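Local coordinates for DNA polymerase III subunit delta (Bacillus subtilis, PDB 3ZH9), which probably works within the clamp-loading complex as the wrench that opens the beta sliding clamp, so that the ring can be placed on primed DNA, at residues L263-F268 / L291-A296; Q277-S280 / H285-R288; E221-I226 / N257-I262. All coordinates share one frame; numbering follows the deposited sequence.

Contact 1: L263-F268 / L291-A296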
loop_
_atom_site.group_PDB
_atom_site.type_symbol
_atom_site.label_atom_id
_atom_site.label_comp_id
_atom_site.label_asym_id
_atom_site.label_seq_id
_atom_site.Cartn_x
_atom_site.Cartn_y
_atom_site.Cartn_z
ATOM N N LEU A 263 -2.078 8.516 -19.163
ATOM C CA LEU A 263 -1.595 8.095 -20.485
ATOM C C LEU A 263 -1.237 6.597 -20.500
ATOM O O LEU A 263 -1.657 5.867 -21.387
ATOM C CB LEU A 263 -0.380 8.937 -20.904
ATOM C CG LEU A 263 0.163 8.586 -22.301
ATOM C CD1 LEU A 263 -0.723 9.212 -23.381
ATOM C CD2 LEU A 263 1.571 9.033 -22.445
ATOM N N GLN A 264 -0.469 6.138 -19.510
ATOM C CA GLN A 264 -0.117 4.712 -19.417
ATOM C C GLN A 264 -1.349 3.798 -19.310
ATOM O O GLN A 264 -1.468 2.781 -19.998
ATOM C CB GLN A 264 0.762 4.479 -18.196
ATOM C CG GLN A 264 2.191 4.984 -18.345
ATOM C CD GLN A 264 2.905 4.996 -17.014
ATOM O OE1 GLN A 264 2.344 5.418 -16.002
ATOM N NE2 GLN A 264 4.138 4.530 -17.002
ATOM N N THR A 265 -2.245 4.158 -18.405
ATOM C CA THR A 265 -3.460 3.401 -18.199
ATOM C C THR A 265 -4.307 3.352 -19.487
ATOM O O THR A 265 -4.798 2.288 -19.881
ATOM C CB THR A 265 -4.254 4.001 -17.024
ATOM O OG1 THR A 265 -3.486 3.853 -15.820
ATOM C CG2 THR A 265 -5.544 3.271 -16.852
ATOM N N LYS A 266 -4.462 4.497 -20.149
ATOM C CA LYS A 266 -5.234 4.557 -21.395
ATOM C C LYS A 266 -4.617 3.643 -22.453
ATOM O O LYS A 266 -5.317 2.924 -23.152
ATOM C CB LYS A 266 -5.312 6.000 -21.918
ATOM C CG LYS A 266 -6.239 6.196 -23.111
ATOM C CD LYS A 266 -6.130 7.626 -23.650
ATOM C CE LYS A 266 -7.196 7.928 -24.703
ATOM N NZ LYS A 266 -8.587 7.933 -24.162
ATOM N N TYR A 267 -3.292 3.675 -22.553
ATOM C CA TYR A 267 -2.552 2.852 -23.501
ATOM C C TYR A 267 -2.795 1.347 -23.298
ATOM O O TYR A 267 -3.034 0.603 -24.254
ATOM C CB TYR A 267 -1.056 3.159 -23.379
ATOM C CG TYR A 267 -0.192 2.273 -24.255
ATOM C CD1 TYR A 267 -0.040 2.535 -25.620
ATOM C CD2 TYR A 267 0.466 1.172 -23.717
ATOM C CE1 TYR A 267 0.748 1.711 -26.423
ATOM C CE2 TYR A 267 1.252 0.348 -24.506
ATOM C CZ TYR A 267 1.400 0.625 -25.852
ATOM O OH TYR A 267 2.186 -0.211 -26.611
ATOM N N PHE A 268 -2.735 0.895 -22.051
ATOM C CA PHE A 268 -2.955 -0.521 -21.779
ATOM C C PHE A 268 -4.439 -0.893 -21.781
ATOM O O PHE A 268 -4.791 -1.980 -22.213
ATOM C CB PHE A 268 -2.301 -0.934 -20.472
ATOM C CG PHE A 268 -0.802 -0.940 -20.527
ATOM C CD1 PHE A 268 -0.127 -1.830 -21.350
ATOM C CD2 PHE A 268 -0.070 -0.052 -19.762
ATOM C CE1 PHE A 268 1.263 -1.848 -21.399
ATOM C CE2 PHE A 268 1.334 -0.061 -19.807
ATOM C CZ PHE A 268 1.995 -0.957 -20.630
ATOM N N LEU A 291 -9.117 4.839 -10.923
ATOM C CA LEU A 291 -9.438 6.249 -11.092
ATOM C C LEU A 291 -8.776 6.820 -12.351
ATOM O O LEU A 291 -9.376 7.620 -13.059
ATOM C CB LEU A 291 -9.033 7.072 -9.858
ATOM C CG LEU A 291 -9.587 6.696 -8.473
ATOM C CD1 LEU A 291 -9.028 7.661 -7.422
ATOM C CD2 LEU A 291 -11.111 6.681 -8.440
ATOM N N ALA A 292 -7.537 6.413 -12.618
ATOM C CA ALA A 292 -6.833 6.889 -13.803
ATOM C C ALA A 292 -7.532 6.356 -15.044
ATOM O O ALA A 292 -7.586 7.039 -16.043
ATOM C CB ALA A 292 -5.338 6.462 -13.792
ATOM N N MET A 293 -8.047 5.125 -14.974
ATOM C CA MET A 293 -8.778 4.562 -16.098
ATOM C C MET A 293 -9.997 5.423 -16.400
ATOM O O MET A 293 -10.307 5.667 -17.564
ATOM C CB MET A 293 -9.241 3.136 -15.825
ATOM C CG MET A 293 -8.135 2.088 -15.808
ATOM S SD MET A 293 -8.749 0.430 -15.462
ATOM C CE MET A 293 -9.360 -0.051 -17.079
ATOM N N ASP A 294 -10.690 5.875 -15.354
ATOM C CA ASP A 294 -11.911 6.675 -15.538
ATOM C C ASP A 294 -11.554 7.992 -16.197
ATOM O O ASP A 294 -12.235 8.456 -17.107
ATOM C CB ASP A 294 -12.603 6.959 -14.208
ATOM C CG ASP A 294 -13.270 5.724 -13.608
ATOM O OD1 ASP A 294 -13.528 4.752 -14.352
ATOM O OD2 ASP A 294 -13.551 5.740 -12.386
ATOM N N GLN A 295 -10.465 8.593 -15.737
ATOM C CA GLN A 295 -10.043 9.871 -16.281
ATOM C C GLN A 295 -9.533 9.727 -17.717
ATOM O O GLN A 295 -9.748 10.605 -18.544
ATOM C CB GLN A 295 -8.985 10.510 -15.394
ATOM C CG GLN A 295 -9.563 11.141 -14.143
ATOM C CD GLN A 295 -8.527 11.906 -13.337
ATOM O OE1 GLN A 295 -7.370 11.493 -13.233
ATOM N NE2 GLN A 295 -8.942 13.025 -12.760
ATOM N N ALA A 296 -8.874 8.609 -18.006
ATOM C CA ALA A 296 -8.292 8.392 -19.329
ATOM C C ALA A 296 -9.363 8.444 -20.411
ATOM O O ALA A 296 -9.095 8.872 -21.532
ATOM C CB ALA A 296 -7.537 7.051 -19.388
#
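The ammonium group of K266 shows how one polar atom can pin a helix end: NZ donates to A296 O at 2.8 Å and makes a second hydrogen bond to F299 O, while E270 offers only a long, weak ion pair. The nitrogen stands above the A296 carbonyl plane, 38° out of it, instead of meeting a lone pair. The aliphatic chain leads it there by staying extended from chi1 to chi3, with CG anti to the backbone N, and bending only at chi4 (66°). Because A296 closes the helix 286-296, a positive charge here would probably be favoured by the negative end of the helix dipole.

Next to this bond the two backbones come close. K266 CB lies 3.5 Å from A296 CB, and their CA atoms are 5.3 Å apart, a spacing that a methyl side chain permits. One turn earlier, A292 CB approaches T265 OG1 to 3.8 Å, and that hydroxyl has its polar partner in its own helix, at L261 O. The T265 methyl CG2 faces M293, the two side chains crossing at about a right angle, though their modelled closeness is doubtful.

The two segments, on helices 248-269 and 286-296, cross nearly perpendicularly (-79°), their axes 8.4 Å apart: a steep helix-helix crossing of the all-helical C-terminal domain, close because A292 and A296 are small. A292 also rests on L261 and A296 on I262, K266 reaches L304 of helix 301-319, and M293 touches Q275 of helix 275-282.

Contact 2: Q277-S280 / H285-R288. With SO4 (sulfate ion), chain E.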
loop_
_atom_site.group_PDB
_atom_site.type_symbol
_atom_site.label_atom_id
_atom_site.label_comp_id
_atom_site.label_asym_id
_atom_site.label_seq_id
_atom_site.Cartn_x
_atom_site.Cartn_y
_atom_site.Cartn_z
ATOM N N GLN A 277 -4.265 -6.171 -14.300
ATOM C CA GLN A 277 -2.990 -6.352 -14.977
ATOM C C GLN A 277 -2.220 -5.035 -15.120
ATOM O O GLN A 277 -0.986 -5.017 -15.129
ATOM C CB GLN A 277 -3.238 -6.977 -16.346
ATOM C CG GLN A 277 -4.493 -7.844 -16.368
ATOM C CD GLN A 277 -4.711 -8.524 -17.701
ATOM O OE1 GLN A 277 -3.780 -9.079 -18.289
ATOM N NE2 GLN A 277 -5.949 -8.488 -18.186
ATOM N N ILE A 278 -2.954 -3.935 -15.225
ATOM C CA ILE A 278 -2.327 -2.635 -15.397
ATOM C C ILE A 278 -1.632 -2.240 -14.100
ATOM O O ILE A 278 -0.490 -1.765 -14.114
ATOM C CB ILE A 278 -3.344 -1.560 -15.867
ATOM C CG1 ILE A 278 -3.864 -1.910 -17.267
ATOM C CG2 ILE A 278 -2.693 -0.164 -15.883
ATOM C CD1 ILE A 278 -5.060 -1.054 -17.750
ATOM N N ALA A 279 -2.310 -2.455 -12.977
ATOM C CA ALA A 279 -1.724 -2.124 -11.686
ATOM C C ALA A 279 -0.413 -2.885 -11.502
ATOM O O ALA A 279 0.589 -2.319 -11.062
ATOM C CB ALA A 279 -2.691 -2.441 -10.542
ATOM N N SER A 280 -0.409 -4.167 -11.837
ATOM C CA SER A 280 0.799 -4.952 -11.594
ATOM C C SER A 280 1.894 -4.612 -12.605
ATOM O O SER A 280 3.073 -4.625 -12.266
ATOM C CB SER A 280 0.517 -6.463 -11.518
ATOM O OG SER A 280 -0.105 -6.940 -12.693
ATOM N N HIS A 285 -1.091 0.869 -7.136
ATOM C CA HIS A 285 -2.254 0.258 -6.495
ATOM C C HIS A 285 -3.472 0.336 -7.409
ATOM O O HIS A 285 -3.754 1.386 -7.990
ATOM C CB HIS A 285 -2.560 0.908 -5.141
ATOM C CG HIS A 285 -1.774 0.330 -4.005
ATOM N ND1 HIS A 285 -2.113 -0.860 -3.392
ATOM C CD2 HIS A 285 -0.663 0.775 -3.371
ATOM C CE1 HIS A 285 -1.244 -1.123 -2.433
ATOM N NE2 HIS A 285 -0.355 -0.146 -2.398
ATOM N N PRO A 286 -4.190 -0.786 -7.541
ATOM C CA PRO A 286 -5.385 -0.919 -8.387
ATOM C C PRO A 286 -6.440 0.158 -8.100
ATOM O O PRO A 286 -7.157 0.568 -9.010
ATOM C CB PRO A 286 -5.932 -2.300 -8.001
ATOM C CG PRO A 286 -4.754 -3.045 -7.474
ATOM C CD PRO A 286 -3.908 -2.016 -6.785
ATOM N N PHE A 287 -6.536 0.598 -6.846
ATOM C CA PHE A 287 -7.482 1.650 -6.476
ATOM C C PHE A 287 -7.212 2.914 -7.287
ATOM O O PHE A 287 -8.139 3.554 -7.814
ATOM C CB PHE A 287 -7.374 1.962 -4.979
ATOM C CG PHE A 287 -8.368 2.980 -4.501
ATOM C CD1 PHE A 287 -8.187 4.323 -4.766
ATOM C CD2 PHE A 287 -9.487 2.588 -3.772
ATOM C CE1 PHE A 287 -9.106 5.265 -4.328
ATOM C CE2 PHE A 287 -10.401 3.517 -3.332
ATOM C CZ PHE A 287 -10.214 4.859 -3.609
ATOM N N ARG A 288 -5.933 3.272 -7.373
ATOM C CA ARG A 288 -5.513 4.468 -8.097
ATOM C C ARG A 288 -5.523 4.236 -9.631
ATOM O O ARG A 288 -5.793 5.156 -10.424
ATOM C CB ARG A 288 -4.139 4.933 -7.580
ATOM C CG ARG A 288 -3.602 6.174 -8.270
ATOM C CD ARG A 288 -2.733 7.054 -7.363
ATOM N NE ARG A 288 -2.255 8.220 -8.103
ATOM C CZ ARG A 288 -1.014 8.360 -8.559
ATOM N NH1 ARG A 288 -0.111 7.410 -8.321
ATOM N NH2 ARG A 288 -0.673 9.456 -9.247
HETATM S S SO4 E . 0.142 4.025 -5.606
HETATM O O1 SO4 E . 0.964 3.053 -6.317
HETATM O O2 SO4 E . 0.611 5.376 -5.910
HETATM O O3 SO4 E . 0.240 3.784 -4.170
HETATM O O4 SO4 E . -1.250 3.882 -6.023
#
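Two first torsions turn H285 and R288 to one sulfate, while the backbone joining H285 to P286 lies against A279. In H285, chi1 of -85° sets CG beside the backbone N; in R288, chi1 of 180° carries CG anti to it, and the chain then bends at chi2 and runs past the anion. The main hold is nevertheless from the backbone. H285 N donates to sulfate O1 at 3.1 Å, fairly straight at 157°, and to O4 at 3.2 Å, more bent. The imidazole adds its edge, with CD2 3.2 Å from O3 and the oxygen in the ring plane. R288 NH1 makes a weak bond to O2, also 3.2 Å long, and R288 CB touches O4 at 3.4 Å.

The sulfate, which most likely came from the crystallisation liquor, thus sits beside the first turn of helix 286-296, held by the N-H of its N-cap residue, H285, and weakly by R288. With an alanine here the backbone N could still donate, but O3 would probably lose the ring edge beside it and the sulfate would be set freer to turn.

A short turn joins the consecutive helices 275-282 and 286-296 of the C-terminal domain, and a slight apolar contact closes it: A279 CB sits 3.7 Å from both P286 N and P286 CG, the methyl filling in beside the proline ring. A279 also touches V289 of helix 286-296, I278 leans on T265 and F268 of helix 248-269, and H285 meets E24 and E145 in loops.

Contact 3: E221-I226 / N257-I262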
loop_
_atom_site.group_PDB
_atom_site.type_symbol
_atom_site.label_atom_id
_atom_site.label_comp_id
_atom_site.label_asym_id
_atom_site.label_seq_id
_atom_site.Cartn_x
_atom_site.Cartn_y
_atom_site.Cartn_z
ATOM N N GLU A 221 -8.911 15.545 -8.026
ATOM C CA GLU A 221 -10.165 16.290 -8.166
ATOM C C GLU A 221 -9.986 17.503 -9.054
ATOM O O GLU A 221 -10.868 17.847 -9.853
ATOM C CB GLU A 221 -10.695 16.728 -6.797
ATOM C CG GLU A 221 -11.366 15.614 -6.002
ATOM C CD GLU A 221 -12.564 15.005 -6.727
ATOM O OE1 GLU A 221 -13.070 15.627 -7.691
ATOM O OE2 GLU A 221 -12.996 13.898 -6.331
ATOM N N LEU A 222 -8.844 18.163 -8.908
ATOM C CA LEU A 222 -8.551 19.313 -9.741
ATOM C C LEU A 222 -8.632 18.899 -11.202
ATOM O O LEU A 222 -9.115 19.649 -12.040
ATOM C CB LEU A 222 -7.154 19.834 -9.433
ATOM C CG LEU A 222 -6.600 20.883 -10.395
ATOM C CD1 LEU A 222 -7.526 22.083 -10.449
ATOM C CD2 LEU A 222 -5.199 21.285 -9.946
ATOM N N ILE A 223 -8.162 17.694 -11.510
ATOM C CA ILE A 223 -8.152 17.241 -12.892
ATOM C C ILE A 223 -9.557 16.879 -13.350
ATOM O O ILE A 223 -9.923 17.134 -14.504
ATOM C CB ILE A 223 -7.154 16.078 -13.123
ATOM C CG1 ILE A 223 -5.722 16.601 -13.046
ATOM C CG2 ILE A 223 -7.376 15.433 -14.487
ATOM C CD1 ILE A 223 -4.685 15.514 -12.787
ATOM N N ASN A 224 -10.359 16.303 -12.456
ATOM C CA ASN A 224 -11.765 16.058 -12.799
ATOM C C ASN A 224 -12.495 17.340 -13.155
ATOM O O ASN A 224 -13.166 17.424 -14.182
ATOM C CB ASN A 224 -12.507 15.372 -11.663
ATOM C CG ASN A 224 -12.441 13.876 -11.759
ATOM O OD1 ASN A 224 -12.133 13.321 -12.818
ATOM N ND2 ASN A 224 -12.724 13.207 -10.653
ATOM N N LYS A 225 -12.360 18.339 -12.293
ATOM C CA LYS A 225 -13.046 19.606 -12.482
ATOM C C LYS A 225 -12.635 20.261 -13.783
ATOM O O LYS A 225 -13.470 20.825 -14.489
ATOM C CB LYS A 225 -12.772 20.529 -11.303
ATOM C CG LYS A 225 -13.335 19.998 -10.010
ATOM C CD LYS A 225 -14.820 19.681 -10.165
ATOM C CE LYS A 225 -15.328 18.820 -9.010
ATOM N NZ LYS A 225 -16.773 18.472 -9.159
ATOM N N ILE A 226 -11.352 20.172 -14.115
ATOM C CA ILE A 226 -10.859 20.797 -15.330
ATOM C C ILE A 226 -11.399 20.129 -16.587
ATOM O O ILE A 226 -11.968 20.796 -17.454
ATOM C CB ILE A 226 -9.326 20.831 -15.382
ATOM C CG1 ILE A 226 -8.797 21.970 -14.506
ATOM C CG2 ILE A 226 -8.859 21.027 -16.817
ATOM C CD1 ILE A 226 -7.298 21.912 -14.270
ATOM N N ASN A 257 2.677 13.529 -12.482
ATOM C CA ASN A 257 2.582 12.102 -12.175
ATOM C C ASN A 257 1.206 11.510 -12.545
ATOM O O ASN A 257 1.100 10.359 -12.969
ATOM C CB ASN A 257 2.841 11.840 -10.678
ATOM C CG ASN A 257 4.240 12.262 -10.227
ATOM O OD1 ASN A 257 5.191 12.286 -11.011
ATOM N ND2 ASN A 257 4.365 12.589 -8.943
ATOM N N GLN A 258 0.146 12.278 -12.332
ATOM C CA GLN A 258 -1.188 11.784 -12.626
ATOM C C GLN A 258 -1.427 11.715 -14.129
ATOM O O GLN A 258 -2.029 10.757 -14.623
ATOM C CB GLN A 258 -2.267 12.619 -11.939
ATOM C CG GLN A 258 -3.712 12.135 -12.195
ATOM C CD GLN A 258 -4.024 10.741 -11.635
ATOM O OE1 GLN A 258 -3.207 10.129 -10.942
ATOM N NE2 GLN A 258 -5.221 10.239 -11.939
ATOM N N PHE A 259 -0.950 12.715 -14.856
ATOM C CA PHE A 259 -1.146 12.720 -16.304
ATOM C C PHE A 259 -0.348 11.618 -16.970
ATOM O O PHE A 259 -0.832 10.981 -17.887
ATOM C CB PHE A 259 -0.851 14.092 -16.913
ATOM C CG PHE A 259 -2.047 14.998 -16.919
ATOM C CD1 PHE A 259 -3.155 14.691 -17.696
ATOM C CD2 PHE A 259 -2.084 16.130 -16.134
ATOM C CE1 PHE A 259 -4.288 15.509 -17.691
ATOM C CE2 PHE A 259 -3.210 16.965 -16.136
ATOM C CZ PHE A 259 -4.315 16.642 -16.913
ATOM N N ARG A 260 0.868 11.372 -16.488
ATOM C CA ARG A 260 1.632 10.226 -16.970
ATOM C C ARG A 260 0.897 8.921 -16.691
ATOM O O ARG A 260 0.840 8.050 -17.546
ATOM C CB ARG A 260 3.048 10.203 -16.375
ATOM C CG ARG A 260 3.980 11.256 -17.022
ATOM C CD ARG A 260 5.450 11.030 -16.665
ATOM N NE ARG A 260 5.649 11.090 -15.225
ATOM C CZ ARG A 260 6.169 12.133 -14.595
ATOM N NH1 ARG A 260 6.575 13.192 -15.288
ATOM N NH2 ARG A 260 6.300 12.107 -13.278
ATOM N N LEU A 261 0.332 8.794 -15.493
ATOM C CA LEU A 261 -0.461 7.618 -15.152
ATOM C C LEU A 261 -1.673 7.434 -16.064
ATOM O O LEU A 261 -1.988 6.313 -16.467
ATOM C CB LEU A 261 -0.938 7.705 -13.709
ATOM C CG LEU A 261 -1.727 6.497 -13.210
ATOM C CD1 LEU A 261 -0.963 5.189 -13.378
ATOM C CD2 LEU A 261 -2.143 6.724 -11.748
ATOM N N ILE A 262 -2.380 8.524 -16.355
ATOM C CA ILE A 262 -3.548 8.431 -17.231
ATOM C C ILE A 262 -3.140 7.936 -18.621
ATOM O O ILE A 262 -3.749 7.025 -19.183
ATOM C CB ILE A 262 -4.258 9.802 -17.345
ATOM C CG1 ILE A 262 -4.903 10.155 -16.002
ATOM C CG2 ILE A 262 -5.334 9.769 -18.419
ATOM C CD1 ILE A 262 -5.193 11.623 -15.864
#
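I223 of the facing helix reaches the outer end of the F259 ring obliquely, and F299 meets that ring edge-to-face. CD1 of I223 lies 3.9 Å from F259 CE2, and CG1 4.0 Å from the same carbon; the branch methyl CG2 reaches F259 CZ at 4.1 Å. One isoleucine thus brings three carbons to the ring's far end, the two side chains advancing from opposite directions. L304, I307 and L311 of helix 301-319 also pack on the phenylalanine.

Beside the ring, CD1 rests on the aliphatic part of Q258, 3.6 Å from CG and 3.9 Å from CB. The I223 chain is stretched at chi2 (160°), which sends CD1 deep enough to span Q258 and F259. Q258 bends at its own chi2 (64°), and its buried amide has partners at both ends: NE2 donates to Q295 OE1, and OE1 accepts a weak bond from R288 NH2. The glutamine therefore lends carbon to the core and keeps its polar end for helix 286-296.

The CA atoms of I223 and Q258 are 8.9 Å apart, so long side chains, and not the backbones, bridge the helices. An isoleucine reaching between an aromatic ring and the carbons of a glutamine is packing of the kind that joins helices in an all-helical domain such as the C-terminal one here, which in related clamp loaders forms part of the collar.

In the fold
All three contacts belong to the helical C-terminal domain, contacts 1 and 3 in its buried part and contact 2 at its partly buried side, near loops of the N-terminal half. Along the chain contact 3 closes first; contact 1 then opens, and contact 2 falls within the span between its two segments. Helix 248-269 serves contacts 1 and 3, whose centres lie 10 Å apart, and helix 286-296 serves contacts 1 and 2, 11 Å apart; contacts 2 and 3 are about 16 Å apart. Q295 also bonds to N224, so helix 286-296 is tied to helix 215-227 too. Helices near in sequence and distant ones are thus bound into one continuous unit.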